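Local coordinates for protein N-acetylglucosaminidase (Paenibacillus barengoltzii, PDB 6INX) that probably hydrolyses glycosidic bonds of N-acetylglucosamine-containing sugars, as a glycoside hydrolase family 18 enzyme, at residues 186-191 and 209-214; 197-202 and 307-312; 70-75 and 116-121; 301-306 and 331-336. All blocks are in the same frame, centred on the assembly; numbering follows the deposited sequence.

Contact 1: residues 186-191 and 209-214; sequences DMRGGF and FRISVD
R188 supplies the hydrogen bonds of this contact. R188 NH2 gives a nearly straight bond to I211 O at 2.8 Å, lying in the carbonyl plane on a lone pair. The same nitrogen reaches F209 O at 3.0 Å, but this oxygen is met from above its carbonyl plane. Both acceptors lie at the guanidinium edge, almost within its plane, and R188 NH1 adds a weak bond to I211 O. The side chain, extended from CG to NE, brings the group to the far loop, while D207 forms a salt bridge with NE and H197 O accepts from NH1. Lysine in its place would probably lose one or more of these carbonyl bonds, with F209 O most at risk because I211 O also accepts from N200 ND2, and the flat pairing with D207 would go.

The apolar pair is M187 CB and I211 CG2, 3.8 Å apart. A bend at chi3 (-71°) lays M187 SD and CE against the backbone of S212 and V213, which an unbranched, flexible chain can follow.

S212, whose hydroxyl also pairs with T203, is the N-cap of helix 213-222. In the TIM-barrel fold the two segments belong to the long βα connection after the sixth parallel strand, 179-183, where F209 and R210 also meet the second subunit.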
# COMPACT_ATOMS: atom_id res chain seq x y z
N ASP A 186 -8.28 7.40 7.75
CA ASP A 186 -6.97 7.78 7.21
C ASP A 186 -6.30 6.61 6.50
O ASP A 186 -5.07 6.54 6.42
CB ASP A 186 -6.00 8.34 8.26
CG ASP A 186 -6.56 9.51 9.02
OD1 ASP A 186 -7.36 10.28 8.45
OD2 ASP A 186 -6.17 9.67 10.20
N MET A 187 -7.09 5.66 5.99
CA MET A 187 -6.50 4.47 5.37
C MET A 187 -5.83 4.80 4.05
O MET A 187 -4.93 4.07 3.62
CB MET A 187 -7.55 3.37 5.18
CG MET A 187 -7.98 2.73 6.51
SD MET A 187 -9.08 1.32 6.36
CE MET A 187 -10.59 2.14 5.82
N ARG A 188 -6.28 5.88 3.42
CA ARG A 188 -5.62 6.55 2.32
C ARG A 188 -5.57 8.02 2.72
O ARG A 188 -6.60 8.59 3.09
CB ARG A 188 -6.43 6.40 1.04
CG ARG A 188 -6.56 4.94 0.62
CD ARG A 188 -7.64 4.73 -0.44
NE ARG A 188 -7.70 3.31 -0.77
CZ ARG A 188 -8.24 2.36 -0.01
NH1 ARG A 188 -8.78 2.66 1.17
NH2 ARG A 188 -8.20 1.09 -0.39
N GLY A 189 -4.39 8.61 2.68
CA GLY A 189 -4.24 9.95 3.20
C GLY A 189 -2.89 10.55 2.88
O GLY A 189 -2.51 10.65 1.71
N GLY A 190 -2.13 10.91 3.91
CA GLY A 190 -0.95 11.75 3.73
C GLY A 190 0.25 11.07 3.10
O GLY A 190 1.23 11.76 2.79
N PHE A 191 0.20 9.76 2.90
CA PHE A 191 1.33 9.05 2.28
C PHE A 191 1.09 8.66 0.83
O PHE A 191 1.99 8.08 0.21
CB PHE A 191 1.70 7.81 3.10
CG PHE A 191 2.18 8.13 4.49
CD1 PHE A 191 3.38 8.78 4.67
CD2 PHE A 191 1.42 7.81 5.60
CE1 PHE A 191 3.84 9.09 5.94
CE2 PHE A 191 1.87 8.12 6.87
CZ PHE A 191 3.08 8.76 7.04
N PHE A 209 -4.65 0.42 -4.01
CA PHE A 209 -4.55 0.18 -2.58
C PHE A 209 -5.76 -0.65 -2.17
O PHE A 209 -6.88 -0.37 -2.61
CB PHE A 209 -4.51 1.52 -1.85
CG PHE A 209 -3.29 2.33 -2.19
CD1 PHE A 209 -2.14 2.21 -1.42
CD2 PHE A 209 -3.28 3.19 -3.27
CE1 PHE A 209 -1.00 2.94 -1.74
CE2 PHE A 209 -2.14 3.92 -3.59
CZ PHE A 209 -1.01 3.80 -2.81
N ARG A 210 -5.54 -1.71 -1.39
CA ARG A 210 -6.54 -2.75 -1.21
C ARG A 210 -7.17 -2.78 0.19
O ARG A 210 -7.96 -3.68 0.47
CB ARG A 210 -5.98 -4.12 -1.58
CG ARG A 210 -5.29 -4.17 -2.95
CD ARG A 210 -6.21 -3.75 -4.10
NE ARG A 210 -7.32 -4.67 -4.29
CZ ARG A 210 -8.46 -4.35 -4.88
NH1 ARG A 210 -8.65 -3.12 -5.36
NH2 ARG A 210 -9.42 -5.26 -4.99
N ILE A 211 -6.85 -1.82 1.05
CA ILE A 211 -7.35 -1.83 2.42
C ILE A 211 -8.78 -1.28 2.48
O ILE A 211 -9.24 -0.55 1.61
CB ILE A 211 -6.39 -1.06 3.35
CG1 ILE A 211 -6.62 -1.39 4.84
CG2 ILE A 211 -6.50 0.43 3.10
CD1 ILE A 211 -6.48 -2.86 5.21
N SER A 212 -9.49 -1.67 3.55
CA SER A 212 -10.87 -1.29 3.82
C SER A 212 -11.16 -1.77 5.23
O SER A 212 -10.36 -2.49 5.83
CB SER A 212 -11.84 -1.94 2.82
OG SER A 212 -11.83 -3.36 2.95
N VAL A 213 -12.32 -1.38 5.77
CA VAL A 213 -12.76 -1.94 7.06
C VAL A 213 -12.78 -3.46 6.98
O VAL A 213 -12.22 -4.16 7.84
CB VAL A 213 -14.15 -1.41 7.45
CG1 VAL A 213 -14.69 -2.21 8.66
CG2 VAL A 213 -14.14 0.08 7.72
N ASP A 214 -13.42 -3.99 5.94
CA ASP A 214 -13.57 -5.43 5.80
C ASP A 214 -12.21 -6.12 5.70
O ASP A 214 -11.95 -7.12 6.38
CB ASP A 214 -14.44 -5.69 4.56
CG ASP A 214 -14.65 -7.16 4.25
OD1 ASP A 214 -15.08 -7.93 5.14
OD2 ASP A 214 -14.41 -7.53 3.08

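Contact 2: residues 197-202 and 307-312; sequences HHTNLY and RYKCDY
K309 reaches across from helix 303-316 and crosses T199 at about a right angle, its ammonium held by both oxygens of that one residue. NZ lies 2.7 Å from T199 OG1 and 2.9 Å from T199 O, the latter donor tilted 19° from the carbonyl plane. Beyond CG the lysine chain is fully extended, which gives it the length to span from the helix to the loop. T199 suits the place because its hydroxyl, set anti to the backbone N (chi1 -170°), comes to the same side as the lysine end; while accepting from NZ, it also bonds T184 O. The buried ammonium has two further partners, a salt bridge to D301 and a bond to G233 O, so its charge is probably well compensated.

L201 points its branched end at the helix. CD1 sits over one face of the Y312 ring, 4.2 Å from its centroid and shifted toward the rim, a CH-pi contact. The other methyl, CD2, touches Y308 CB at 3.8 Å and lies 3.6 Å from Y308 O, so the forked leucine fills two directions at once. Y202 approaches Y312 differently: Y202 OH comes to the edge of that ring, 3.6 Å from Y312 CD2, with the ring planes 82° apart. The hydroxyl of Y312 itself bonds D214.

The contact thus lays the loop between strand 179-183 and helix 213-222 against helix 303-316. Helix 213-222 adds V213 against L201 and V217 against Y312, and strand 230-235 brings I232 beside K309.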
# COMPACT_ATOMS: atom_id res chain seq x y z
N HIS A 197 -10.90 6.17 -1.03
CA HIS A 197 -11.72 6.32 0.16
C HIS A 197 -10.86 6.15 1.40
O HIS A 197 -10.16 5.15 1.54
CB HIS A 197 -12.79 5.23 0.15
CG HIS A 197 -13.67 5.26 -1.06
ND1 HIS A 197 -14.41 6.37 -1.41
CD2 HIS A 197 -13.92 4.33 -2.01
CE1 HIS A 197 -15.08 6.11 -2.52
NE2 HIS A 197 -14.80 4.88 -2.90
N HIS A 198 -10.97 7.09 2.35
CA HIS A 198 -10.12 7.00 3.53
C HIS A 198 -10.72 6.14 4.64
O HIS A 198 -9.98 5.72 5.54
CB HIS A 198 -9.68 8.41 4.00
CG HIS A 198 -10.57 9.05 5.02
ND1 HIS A 198 -10.31 9.00 6.37
CD2 HIS A 198 -11.65 9.86 4.88
CE1 HIS A 198 -11.22 9.71 7.02
NE2 HIS A 198 -12.04 10.24 6.14
N THR A 199 -12.02 5.87 4.58
CA THR A 199 -12.69 5.17 5.67
C THR A 199 -13.74 4.21 5.10
O THR A 199 -14.84 4.06 5.64
CB THR A 199 -13.19 6.19 6.71
OG1 THR A 199 -13.66 5.51 7.88
CG2 THR A 199 -14.26 7.13 6.14
N ASN A 200 -13.37 3.51 4.03
CA ASN A 200 -14.31 2.69 3.28
C ASN A 200 -14.59 1.34 3.94
O ASN A 200 -13.67 0.63 4.35
CB ASN A 200 -13.79 2.43 1.86
CG ASN A 200 -12.36 1.86 1.83
OD1 ASN A 200 -11.45 2.35 2.53
ND2 ASN A 200 -12.14 0.84 0.99
N LEU A 201 -15.87 0.97 3.97
CA LEU A 201 -16.27 -0.33 4.48
C LEU A 201 -15.66 -1.47 3.66
O LEU A 201 -15.09 -2.41 4.23
CB LEU A 201 -17.80 -0.43 4.52
CG LEU A 201 -18.32 -1.75 5.06
CD1 LEU A 201 -17.77 -2.01 6.46
CD2 LEU A 201 -19.85 -1.74 5.09
N TYR A 202 -15.79 -1.43 2.33
CA TYR A 202 -15.28 -2.50 1.49
C TYR A 202 -14.27 -1.98 0.48
O TYR A 202 -14.28 -0.81 0.09
CB TYR A 202 -16.40 -3.20 0.70
CG TYR A 202 -17.44 -3.92 1.54
CD1 TYR A 202 -17.15 -5.10 2.19
CD2 TYR A 202 -18.71 -3.39 1.66
CE1 TYR A 202 -18.12 -5.75 2.96
CE2 TYR A 202 -19.68 -4.03 2.42
CZ TYR A 202 -19.38 -5.20 3.06
OH TYR A 202 -20.36 -5.82 3.81
N ARG A 307 -24.48 3.68 8.53
CA ARG A 307 -25.46 2.59 8.65
C ARG A 307 -24.90 1.29 8.11
O ARG A 307 -25.08 0.23 8.71
CB ARG A 307 -26.81 2.92 7.98
CG ARG A 307 -27.84 1.74 7.83
CD ARG A 307 -28.27 1.35 9.22
NE ARG A 307 -29.26 0.29 9.31
CZ ARG A 307 -30.54 0.47 9.66
NH1 ARG A 307 -31.02 1.68 9.97
NH2 ARG A 307 -31.35 -0.60 9.74
N TYR A 308 -24.22 1.35 6.96
CA TYR A 308 -23.61 0.14 6.42
C TYR A 308 -22.56 -0.43 7.37
O TYR A 308 -22.48 -1.65 7.54
CB TYR A 308 -23.01 0.40 5.04
CG TYR A 308 -24.00 0.31 3.90
CD1 TYR A 308 -24.48 -0.92 3.46
CD2 TYR A 308 -24.45 1.46 3.25
CE1 TYR A 308 -25.39 -1.01 2.41
CE2 TYR A 308 -25.36 1.38 2.19
CZ TYR A 308 -25.82 0.15 1.79
OH TYR A 308 -26.73 0.06 0.75
N LYS A 309 -21.77 0.43 8.00
CA LYS A 309 -20.78 -0.04 8.96
C LYS A 309 -21.44 -0.72 10.16
O LYS A 309 -20.95 -1.75 10.64
CB LYS A 309 -19.89 1.12 9.41
CG LYS A 309 -18.94 1.64 8.33
CD LYS A 309 -17.98 2.70 8.87
CE LYS A 309 -17.03 3.18 7.77
NZ LYS A 309 -16.01 4.17 8.26
N CYS A 310 -22.56 -0.16 10.63
CA CYS A 310 -23.27 -0.76 11.76
C CYS A 310 -23.86 -2.12 11.39
O CYS A 310 -23.77 -3.07 12.18
CB CYS A 310 -24.36 0.18 12.25
SG CYS A 310 -23.76 1.68 13.03
N ASP A 311 -24.48 -2.22 10.21
CA ASP A 311 -25.01 -3.50 9.76
C ASP A 311 -23.91 -4.54 9.66
O ASP A 311 -24.13 -5.72 9.96
CB ASP A 311 -25.69 -3.36 8.39
CG ASP A 311 -26.89 -2.43 8.41
OD1 ASP A 311 -27.47 -2.21 9.50
OD2 ASP A 311 -27.28 -1.94 7.33
N TYR A 312 -22.71 -4.13 9.21
CA TYR A 312 -21.58 -5.04 9.12
C TYR A 312 -21.15 -5.52 10.50
O TYR A 312 -20.86 -6.71 10.69
CB TYR A 312 -20.42 -4.33 8.41
CG TYR A 312 -19.15 -5.14 8.23
CD1 TYR A 312 -18.12 -5.09 9.17
CD2 TYR A 312 -18.97 -5.92 7.09
CE1 TYR A 312 -16.95 -5.83 8.99
CE2 TYR A 312 -17.80 -6.66 6.91
CZ TYR A 312 -16.80 -6.60 7.86
OH TYR A 312 -15.65 -7.35 7.67

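Contact 3: residues 70-75 and 116-121; sequences GGWSAG and AEAGIA
W72 turns its indole toward A118 because CG stands anti to the backbone N (chi1 -177°), and chi2 of -103° sets the ring broadside to the methyl. The next residue, S73, holds OG beside its own backbone N, which aims the hydroxyl at the carbonyl of A118. Both residues occupy the central positions of a type II beta turn from G71 to A74, closed by A74 N bonding G71 O; S73 therefore has a positive phi. The turn follows strand 64-70, the third parallel strand of the barrel, and meets the loop after strand 105-109, the fourth.

A118 CB lies over the centre of the six-membered ring of W72, 3.3 Å from its centroid and only 9° off the normal. Alanine fits because a lone methyl can sit squarely over the ring with no further atoms to push the backbone away, a short CH-pi contact. S73 OG donates to A118 O at 2.9 Å, in the carbonyl plane and on a lone pair, and S73 CA makes a weaker C-H contact with the same oxygen. Serine is short enough to make this bond from within the turn. The indole also touches E111, Y112 and F191, so W72 joins several loops at the mouth of the barrel, where family 18 enzymes bind sugar.

Further along, G119 takes up a left-handed conformation that glycine adopts readily, and I120 then turns back to the turn. Its CG2 methyl rests 3.6 Å from S73 O and 3.5 Å from G75 CA.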
# COMPACT_ATOMS: atom_id res chain seq x y z
N GLY A 70 -1.29 9.23 23.64
CA GLY A 70 -0.54 9.18 22.40
C GLY A 70 -1.17 10.02 21.31
O GLY A 70 -1.38 11.22 21.49
N GLY A 71 -1.49 9.39 20.19
CA GLY A 71 -1.95 10.09 19.01
C GLY A 71 -0.83 10.25 18.00
O GLY A 71 0.34 10.00 18.28
N TRP A 72 -1.21 10.69 16.80
CA TRP A 72 -0.22 10.84 15.73
C TRP A 72 0.84 11.87 16.11
O TRP A 72 0.52 13.00 16.48
CB TRP A 72 -0.90 11.26 14.43
CG TRP A 72 0.06 11.34 13.28
CD1 TRP A 72 0.59 12.48 12.72
CD2 TRP A 72 0.63 10.25 12.56
NE1 TRP A 72 1.43 12.15 11.69
CE2 TRP A 72 1.48 10.79 11.57
CE3 TRP A 72 0.49 8.87 12.65
CZ2 TRP A 72 2.19 9.98 10.67
CZ3 TRP A 72 1.20 8.06 11.76
CH2 TRP A 72 2.04 8.63 10.79
N SER A 73 2.10 11.45 16.04
CA SER A 73 3.31 12.22 16.32
C SER A 73 3.63 12.36 17.80
O SER A 73 4.58 13.06 18.15
CB SER A 73 3.36 13.60 15.64
OG SER A 73 3.24 13.45 14.23
N ALA A 74 2.89 11.68 18.67
CA ALA A 74 3.19 11.69 20.09
C ALA A 74 4.29 10.67 20.36
O ALA A 74 4.09 9.46 20.14
CB ALA A 74 1.93 11.34 20.89
N GLY A 75 5.44 11.13 20.84
CA GLY A 75 6.58 10.26 21.02
C GLY A 75 6.69 9.71 22.43
O GLY A 75 5.82 9.88 23.27
N ALA A 116 8.41 4.77 12.59
CA ALA A 116 8.83 6.11 12.99
C ALA A 116 8.29 7.20 12.08
O ALA A 116 8.68 8.36 12.22
CB ALA A 116 10.36 6.17 13.05
N GLU A 117 7.37 6.84 11.17
CA GLU A 117 6.92 7.76 10.13
C GLU A 117 6.26 9.02 10.69
O GLU A 117 6.22 10.04 10.00
CB GLU A 117 5.95 7.05 9.19
CG GLU A 117 6.60 6.22 8.10
CD GLU A 117 7.03 4.83 8.52
OE1 GLU A 117 6.95 4.48 9.72
OE2 GLU A 117 7.50 4.09 7.62
N ALA A 118 5.73 8.96 11.92
CA ALA A 118 5.10 10.14 12.51
C ALA A 118 6.11 11.09 13.13
O ALA A 118 5.70 12.10 13.71
CB ALA A 118 4.05 9.73 13.54
N GLY A 119 7.40 10.81 13.01
CA GLY A 119 8.42 11.64 13.62
C GLY A 119 8.72 11.27 15.04
O GLY A 119 9.08 12.14 15.84
N ILE A 120 8.56 9.99 15.40
CA ILE A 120 8.81 9.49 16.74
C ILE A 120 9.87 8.40 16.65
O ILE A 120 10.19 7.90 15.57
CB ILE A 120 7.52 8.96 17.41
CG1 ILE A 120 6.95 7.76 16.63
CG2 ILE A 120 6.48 10.08 17.51
CD1 ILE A 120 5.83 6.99 17.37
N ALA A 121 10.43 8.05 17.79
CA ALA A 121 11.39 6.95 17.80
C ALA A 121 10.70 5.61 17.55
O ALA A 121 9.53 5.40 17.91
CB ALA A 121 12.12 6.91 19.14
O HOH W 1 7.29 13.51 18.39

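Contact 4: residues 301-306 and 331-336; sequences DDEMSI and THRLLD
A water bridges E303 and R333, accepting from R333 NH2 at 2.6 Å and donating to E303 OE1 at 3.0 Å. Beside it E303 OE2 accepts from R333 NE at 3.1 Å, a salt bridge that links the first turns of two helices. The oxygen lies in the guanidinium plane, and NE approaches it nearly along its C-O bond, with carboxylate and guanidinium planes 20° apart. The glutamate is bent at chi2 (94°), which folds its carboxylate over toward the arginine. CB and CD of R333 also lie beside OE2, and a bend at chi3 turns the guanidinium.

Beneath the charges lies L334, crossing E303 and I306 at about right angles. Its CD2 comes 3.7 Å from E303 N and 3.9 Å from I306 CD1, so a branched leucine fills the groove beside the helix start. F265 of helix 265-272 touches both E303 and L334.

The start of helix 303-316 is capped from within. D302 and S305 form a capping box: S305 N bonds D302 OD1 at 2.9 Å, and D302 N bonds S305 OG. That hydroxyl donates to D301 OD1 at 2.7 Å, while the other oxygen of D302 pairs with R280. At the second helix T331 makes an ST turn to R333 N.

R333 NE and the bridging water would probably lose their anion if an alanine stood at E303, and one side of L334 would be uncovered. Negative side chains at a helix N-terminus are generally favourable, so E303 is likely to stabilise its own helix as well as pair with R333.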
# COMPACT_ATOMS: atom_id res chain seq x y z
N ASP A 301 -17.17 10.01 5.60
CA ASP A 301 -18.22 9.14 6.12
C ASP A 301 -19.49 9.97 6.27
O ASP A 301 -19.44 11.15 6.64
CB ASP A 301 -17.86 8.64 7.54
CG ASP A 301 -17.54 7.14 7.60
OD1 ASP A 301 -17.87 6.37 6.67
OD2 ASP A 301 -16.94 6.72 8.63
N ASP A 302 -20.64 9.36 5.99
CA ASP A 302 -21.90 10.04 6.27
C ASP A 302 -22.88 9.11 6.96
O ASP A 302 -22.50 8.01 7.37
CB ASP A 302 -22.49 10.69 5.00
CG ASP A 302 -22.94 9.69 3.95
OD1 ASP A 302 -22.87 8.47 4.18
OD2 ASP A 302 -23.38 10.13 2.87
N GLU A 303 -24.15 9.52 7.12
CA GLU A 303 -25.11 8.63 7.77
C GLU A 303 -25.30 7.33 6.98
O GLU A 303 -25.55 6.28 7.58
CB GLU A 303 -26.45 9.34 7.97
CG GLU A 303 -26.35 10.63 8.78
CD GLU A 303 -26.19 11.87 7.92
OE1 GLU A 303 -25.38 11.86 6.96
OE2 GLU A 303 -26.89 12.87 8.19
N MET A 304 -25.16 7.39 5.66
CA MET A 304 -25.35 6.22 4.81
C MET A 304 -24.23 5.20 5.01
O MET A 304 -24.48 4.01 5.24
CB MET A 304 -25.44 6.67 3.35
CG MET A 304 -25.95 5.66 2.34
SD MET A 304 -26.18 6.43 0.71
CE MET A 304 -27.64 7.43 0.99
N SER A 305 -22.98 5.64 4.95
CA SER A 305 -21.88 4.71 5.16
C SER A 305 -21.84 4.22 6.61
O SER A 305 -21.51 3.05 6.86
CB SER A 305 -20.55 5.36 4.76
OG SER A 305 -20.28 6.54 5.49
N ILE A 306 -22.19 5.08 7.57
CA ILE A 306 -22.25 4.65 8.96
C ILE A 306 -23.29 3.54 9.15
O ILE A 306 -23.04 2.55 9.83
CB ILE A 306 -22.46 5.85 9.89
CG1 ILE A 306 -21.16 6.67 9.99
CG2 ILE A 306 -22.92 5.40 11.27
CD1 ILE A 306 -21.34 7.99 10.73
N THR A 331 -23.39 19.14 13.57
CA THR A 331 -24.76 18.82 13.20
C THR A 331 -25.36 17.72 14.06
O THR A 331 -26.58 17.54 14.04
CB THR A 331 -24.87 18.40 11.73
OG1 THR A 331 -24.48 17.02 11.61
CG2 THR A 331 -24.00 19.27 10.83
N HIS A 332 -24.53 16.98 14.80
CA HIS A 332 -24.93 15.88 15.69
C HIS A 332 -25.51 14.68 14.95
O HIS A 332 -25.88 13.69 15.60
CB HIS A 332 -25.87 16.33 16.81
CG HIS A 332 -25.51 17.66 17.40
ND1 HIS A 332 -24.41 17.83 18.21
CD2 HIS A 332 -26.10 18.87 17.30
CE1 HIS A 332 -24.33 19.10 18.58
NE2 HIS A 332 -25.35 19.75 18.04
N ARG A 333 -25.56 14.71 13.61
CA ARG A 333 -26.23 13.66 12.86
C ARG A 333 -25.43 12.36 12.84
O ARG A 333 -26.03 11.28 12.82
CB ARG A 333 -26.54 14.14 11.44
CG ARG A 333 -27.24 15.51 11.41
CD ARG A 333 -28.10 15.72 10.16
NE ARG A 333 -27.29 15.82 8.95
CZ ARG A 333 -26.93 16.97 8.37
NH1 ARG A 333 -27.30 18.14 8.90
NH2 ARG A 333 -26.20 16.95 7.27
N LEU A 334 -24.10 12.44 12.84
CA LEU A 334 -23.31 11.23 12.67
C LEU A 334 -23.33 10.37 13.93
O LEU A 334 -23.44 9.14 13.84
CB LEU A 334 -21.88 11.58 12.24
CG LEU A 334 -21.74 12.28 10.88
CD1 LEU A 334 -20.27 12.36 10.48
CD2 LEU A 334 -22.56 11.57 9.81
N LEU A 335 -23.26 11.00 15.10
CA LEU A 335 -23.42 10.24 16.34
C LEU A 335 -24.82 9.64 16.44
O LEU A 335 -24.99 8.49 16.86
CB LEU A 335 -23.13 11.13 17.55
CG LEU A 335 -23.44 10.51 18.92
CD1 LEU A 335 -22.77 9.15 19.10
CD2 LEU A 335 -23.02 11.46 20.03
N ASP A 336 -25.85 10.40 16.04
CA ASP A 336 -27.20 9.84 16.04
C ASP A 336 -27.30 8.61 15.13
O ASP A 336 -27.89 7.60 15.51
CB ASP A 336 -28.20 10.91 15.61
CG ASP A 336 -29.41 10.97 16.50
OD1 ASP A 336 -29.31 10.56 17.67
OD2 ASP A 336 -30.48 11.41 16.02
O HOH W 2 -25.85 14.68 5.99

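Along the chain contact 3 closes first, contact 1 opens next, and contacts 1 and 2 interleave, as do contacts 2 and 4. Contact 2 lies between its neighbours, with centres about 12 Å from those of contacts 1 and 4. It meets contact 1 through D214 and Y312 and through V213 N and N200 O, and contact 4 through the K309-D301 salt bridge; contacts 2 and 4 share helix 303-316. Contact 3 is about 19 Å from contact 1, touching it where F191 meets W72, and lies across the chain's centre from contacts 2 and 4. Contacts 1 and 3 join loops, contact 2 lays a loop on helix 303-316, and contact 4 joins that helix to helix 333-341.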